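Local coordinates for 3',5'-cyclic-nucleotide phosphodiesterase 1 (Saccharomyces cerevisiae, PDB 4OJV), which is a yeast class-II phosphodiesterase of the metallo-hydrolase superfamily, with a pair of zinc ions bound, at residues Asp72-Pro75 / Ile76-Ile80; Tyr299-Asn302 / Glu303-Asn306. All blocks are in the same frame, centred on the assembly; numbering follows the deposited sequence.

How the contacts relate
Contact 1 (72-80) is a turn at the end of a short strand and contact 2 (299-306) is two successive stretches of helix 297-311. Their centres lie 25 Å apart and their nearest atoms about 12 Å apart, so they do not touch. Helix 336-350 links them indirectly: Phe78 and Phe79 of contact 1 pack on Leu338 near its start, while Leu300 and Ile301 of contact 2 pack on Leu344, further along. Neither contact supplies a zinc ligand. In contact 2, Tyr299 and Glu303 touch Gln247, three residues after Asp244, which is shared by the two zinc sites, whereas contact 1 has a link to the second subunit, through Asp72.

Contact 1: residues Asp72-Pro75 / Ile76-Ile80; sequences DREP and IEFFI
Pro75 and Phe78 close a turn of type I/III, with backbone angles near those of a helix, in which Phe78 N donates to Pro75 O over 3.2 Å; a second bond, again between residues three apart, runs from Phe79 N to Ile76 O, so the chain curls tightly as it leaves strand 73-75. The first bond is somewhat bent, 150° at the hydrogen, and reaches the carbonyl from above its plane. Phe78 then folds back on the proline: with CG beside its own backbone N (chi1 -67°), the ring lies against the pyrrolidine. Pro75 CB sits over the ring centre, 3.8 Å from the centroid of Phe78 and almost on its normal, a CH-pi contact, while Pro75 CG lies 3.6 Å from Phe78 CE2. Proline suits this place because its rigid, flat-sided ring offers a fixed set of CH groups to the aromatic face. Phe79 uses its edge instead: its CE1 meets Glu74 CB at 3.6 Å and its CD1 approaches Pro75 O at 3.5 Å. The ring also packs on Val65 of the partner strand and Leu338 of helix 336-350, which suits a large apolar group in a buried position. Glu74 bends at chi2, and its OE1 comes to the edge of the Phe78 ring, 3.8 Å from CE2, with the carboxylate turned 43° from the ring plane. Its other oxygen, OE2, is hydrogen-bonded to His71 ND1, a polar partner for this buried acid. Across the proline from Glu74, Glu77 brings its OE2 within 3.7 Å of Pro75 CB. The chemistry is thus a division of labour: two backbone hydrogen bonds hold the curl, a proline-aromatic pair braces it, and OE1 of Glu74 lies at the ring edge, where a weak attraction to the edge hydrogens is possible.

Contact 2: residues Tyr299-Asn302 / Glu303-Asn306; sequences YLIN and ELSN
Glu303 doubles back over the preceding turn of helix 297-311 toward Tyr299. Its CB lies 3.5 Å from Leu300 O, and with CG beside the backbone N (chi1 -66°) that carbon comes 3.4 Å from Tyr299 O. A bend at chi2 (-54°) carries the carboxylate round: Glu303 OE2 accepts from a water at 2.8 Å, which also donates to Tyr299 O, and OE1 is taken by Trp261 NE1. Glutamate fits because its length lets one oxygen reach Trp261 of helix 256-267 while the other is tied through water to its own helix. Tyr299 O thereby holds the water and the routine helical bond from Glu303 N. Ile301 O is gripped twice, by Ser305 N at 2.8 Å and by Ser305 OG at 3.0 Å, the hydroxyl coming from above the carbonyl plane; the short serine side chain can reach it without leaving its helix. Arg351 serves Asn302 OD1 and, weakly, Ser305 OG. Leu300 CD1 rests 4.2 Å from Leu304 CG, and Ile301 packs on helix 336-350. One helix therefore carries an apolar face for packing and a polar face whose acid and amide are met by Trp261, water and Arg351, while the serine hydroxyl returns to a carbonyl.

Contact 1: residues Asp72-Pro75 / Ile76-Ile80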
loop_
_atom_site.group_PDB
_atom_site.type_symbol
_atom_site.label_atom_id
_atom_site.label_comp_id
_atom_site.label_asym_id
_atom_site.label_seq_id
_atom_site.Cartn_x
_atom_site.Cartn_y
_atom_site.Cartn_z
ATOM N N ASP A 72 3.391 4.555 21.785
ATOM C CA ASP A 72 3.718 4.457 20.374
ATOM C C ASP A 72 4.558 3.214 20.064
ATOM O O ASP A 72 4.486 2.675 18.957
ATOM C CB ASP A 72 4.398 5.738 19.890
ATOM C CG ASP A 72 3.429 6.894 19.742
ATOM O OD1 ASP A 72 2.197 6.672 19.674
ATOM O OD2 ASP A 72 3.895 8.044 19.664
ATOM N N ARG A 73 5.347 2.759 21.036
ATOM C CA ARG A 73 6.117 1.528 20.910
ATOM C C ARG A 73 5.949 0.687 22.168
ATOM O O ARG A 73 5.870 1.224 23.276
ATOM C CB ARG A 73 7.598 1.826 20.660
ATOM C CG ARG A 73 7.881 2.453 19.299
ATOM C CD ARG A 73 9.375 2.561 19.013
ATOM N NE ARG A 73 10.133 3.061 20.160
ATOM C CZ ARG A 73 10.301 4.345 20.468
ATOM N NH1 ARG A 73 9.761 5.301 19.720
ATOM N NH2 ARG A 73 11.015 4.675 21.537
ATOM N N GLU A 74 5.889 -0.630 21.993
ATOM C CA GLU A 74 5.676 -1.579 23.086
ATOM C C GLU A 74 6.688 -2.708 23.073
ATOM O O GLU A 74 7.105 -3.150 22.006
ATOM C CB GLU A 74 4.280 -2.198 23.004
ATOM C CG GLU A 74 3.136 -1.249 23.303
ATOM C CD GLU A 74 2.999 -0.893 24.767
ATOM O OE1 GLU A 74 3.784 -1.397 25.600
ATOM O OE2 GLU A 74 2.097 -0.096 25.066
ATOM N N PRO A 75 7.052 -3.216 24.259
ATOM C CA PRO A 75 7.921 -4.390 24.345
ATOM C C PRO A 75 7.426 -5.562 23.497
ATOM O O PRO A 75 6.258 -5.951 23.574
ATOM C CB PRO A 75 7.887 -4.730 25.838
ATOM C CG PRO A 75 7.721 -3.400 26.495
ATOM C CD PRO A 75 6.781 -2.638 25.593
ATOM N N ILE A 76 8.335 -6.127 22.704
ATOM C CA ILE A 76 8.001 -7.242 21.826
ATOM C C ILE A 76 7.371 -8.419 22.574
ATOM O O ILE A 76 6.411 -9.035 22.107
ATOM C CB ILE A 76 9.230 -7.711 21.004
ATOM C CG1 ILE A 76 8.807 -8.788 19.999
ATOM C CG2 ILE A 76 10.364 -8.204 21.903
ATOM C CD1 ILE A 76 9.901 -9.251 19.066
ATOM N N GLU A 77 7.891 -8.716 23.761
ATOM C CA GLU A 77 7.472 -9.909 24.483
ATOM C C GLU A 77 6.002 -9.882 24.898
ATOM O O GLU A 77 5.402 -10.932 25.125
ATOM C CB GLU A 77 8.396 -10.199 25.682
ATOM C CG GLU A 77 8.387 -9.153 26.794
ATOM C CD GLU A 77 9.414 -8.045 26.614
ATOM O OE1 GLU A 77 9.929 -7.814 25.499
ATOM O OE2 GLU A 77 9.721 -7.384 27.628
ATOM N N PHE A 78 5.410 -8.687 24.954
ATOM C CA PHE A 78 3.995 -8.560 25.293
ATOM C C PHE A 78 3.078 -9.214 24.252
ATOM O O PHE A 78 1.936 -9.557 24.559
ATOM C CB PHE A 78 3.585 -7.091 25.453
ATOM C CG PHE A 78 4.206 -6.376 26.644
ATOM C CD1 PHE A 78 4.974 -7.042 27.610
ATOM C CD2 PHE A 78 3.996 -5.011 26.800
ATOM C CE1 PHE A 78 5.519 -6.346 28.690
ATOM C CE2 PHE A 78 4.536 -4.317 27.879
ATOM C CZ PHE A 78 5.297 -4.987 28.816
ATOM N N PHE A 79 3.573 -9.379 23.024
ATOM C CA PHE A 79 2.740 -9.819 21.901
ATOM C C PHE A 79 2.875 -11.300 21.582
ATOM O O PHE A 79 2.166 -11.807 20.709
ATOM C CB PHE A 79 3.085 -9.019 20.637
ATOM C CG PHE A 79 2.809 -7.553 20.756
ATOM C CD1 PHE A 79 3.770 -6.690 21.273
ATOM C CD2 PHE A 79 1.584 -7.030 20.363
ATOM C CE1 PHE A 79 3.505 -5.334 21.396
ATOM C CE2 PHE A 79 1.316 -5.675 20.476
ATOM C CZ PHE A 79 2.285 -4.825 20.987
ATOM N N ILE A 80 3.804 -11.988 22.241
ATOM C CA ILE A 80 4.176 -13.337 21.830
ATOM C C ILE A 80 4.190 -14.325 22.994
ATOM O O ILE A 80 4.332 -13.942 24.163
ATOM C CB ILE A 80 5.534 -13.356 21.074
ATOM C CG1 ILE A 80 6.682 -12.887 21.985
ATOM C CG2 ILE A 80 5.452 -12.516 19.795
ATOM C CD1 ILE A 80 8.061 -12.956 21.352
#

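Contact 2: residues Tyr299-Asn302 / Glu303-Asn306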
loop_
_atom_site.group_PDB
_atom_site.type_symbol
_atom_site.label_atom_id
_atom_site.label_comp_id
_atom_site.label_asym_id
_atom_site.label_seq_id
_atom_site.Cartn_x
_atom_site.Cartn_y
_atom_site.Cartn_z
ATOM N N TYR A 299 -14.971 -16.925 17.939
ATOM C CA TYR A 299 -15.079 -17.705 16.716
ATOM C C TYR A 299 -13.784 -18.454 16.392
ATOM O O TYR A 299 -13.819 -19.620 15.977
ATOM C CB TYR A 299 -15.540 -16.840 15.544
ATOM C CG TYR A 299 -16.923 -16.266 15.766
ATOM C CD1 TYR A 299 -18.057 -17.078 15.693
ATOM C CD2 TYR A 299 -17.096 -14.916 16.063
ATOM C CE1 TYR A 299 -19.326 -16.554 15.905
ATOM C CE2 TYR A 299 -18.359 -14.381 16.277
ATOM C CZ TYR A 299 -19.466 -15.203 16.196
ATOM O OH TYR A 299 -20.715 -14.669 16.406
ATOM N N LEU A 300 -12.639 -17.810 16.608
ATOM C CA LEU A 300 -11.374 -18.489 16.380
ATOM C C LEU A 300 -11.207 -19.657 17.371
ATOM O O LEU A 300 -10.830 -20.761 16.982
ATOM C CB LEU A 300 -10.186 -17.527 16.455
ATOM C CG LEU A 300 -8.801 -18.189 16.317
ATOM C CD1 LEU A 300 -8.672 -19.044 15.059
ATOM C CD2 LEU A 300 -7.687 -17.157 16.343
ATOM N N ILE A 301 -11.481 -19.411 18.648
ATOM C CA ILE A 301 -11.391 -20.486 19.638
ATOM C C ILE A 301 -12.368 -21.625 19.314
ATOM O O ILE A 301 -12.023 -22.797 19.471
ATOM C CB ILE A 301 -11.537 -19.958 21.087
ATOM C CG1 ILE A 301 -10.309 -19.124 21.495
ATOM C CG2 ILE A 301 -11.766 -21.094 22.088
ATOM C CD1 ILE A 301 -9.005 -19.896 21.621
ATOM N N ASN A 302 -13.558 -21.299 18.811
ATOM C CA ASN A 302 -14.500 -22.352 18.410
ATOM C C ASN A 302 -13.935 -23.226 17.294
ATOM O O ASN A 302 -14.103 -24.450 17.310
ATOM C CB ASN A 302 -15.849 -21.773 17.974
ATOM C CG ASN A 302 -16.692 -21.297 19.142
ATOM O OD1 ASN A 302 -16.370 -21.541 20.301
ATOM N ND2 ASN A 302 -17.783 -20.610 18.833
ATOM N N GLU A 303 -13.261 -22.604 16.328
ATOM C CA GLU A 303 -12.617 -23.351 15.254
ATOM C C GLU A 303 -11.498 -24.248 15.772
ATOM O O GLU A 303 -11.419 -25.424 15.402
ATOM C CB GLU A 303 -12.113 -22.415 14.143
ATOM C CG GLU A 303 -13.226 -21.694 13.381
ATOM C CD GLU A 303 -14.272 -22.638 12.796
ATOM O OE1 GLU A 303 -13.908 -23.744 12.341
ATOM O OE2 GLU A 303 -15.469 -22.276 12.790
ATOM N N LEU A 304 -10.653 -23.705 16.641
ATOM C CA LEU A 304 -9.581 -24.494 17.248
ATOM C C LEU A 304 -10.134 -25.623 18.119
ATOM O O LEU A 304 -9.569 -26.716 18.147
ATOM C CB LEU A 304 -8.623 -23.594 18.022
ATOM C CG LEU A 304 -7.849 -22.573 17.184
ATOM C CD1 LEU A 304 -7.123 -21.606 18.101
ATOM C CD2 LEU A 304 -6.873 -23.265 16.244
ATOM N N SER A 305 -11.262 -25.370 18.783
ATOM C CA SER A 305 -11.947 -26.408 19.562
ATOM C C SER A 305 -12.413 -27.548 18.648
ATOM O O SER A 305 -12.309 -28.726 19.011
ATOM C CB SER A 305 -13.133 -25.797 20.302
ATOM O OG SER A 305 -12.697 -24.997 21.385
ATOM N N ASN A 306 -12.918 -27.206 17.460
ATOM C CA ASN A 306 -13.311 -28.212 16.476
ATOM C C ASN A 306 -12.120 -29.062 16.028
ATOM O O ASN A 306 -12.217 -30.294 15.971
ATOM C CB ASN A 306 -14.020 -27.581 15.274
ATOM C CG ASN A 306 -15.364 -26.973 15.636
ATOM O OD1 ASN A 306 -15.923 -27.232 16.706
ATOM N ND2 ASN A 306 -15.893 -26.153 14.733
HETATM O O HOH W 1 -16.258 -20.415 14.676
#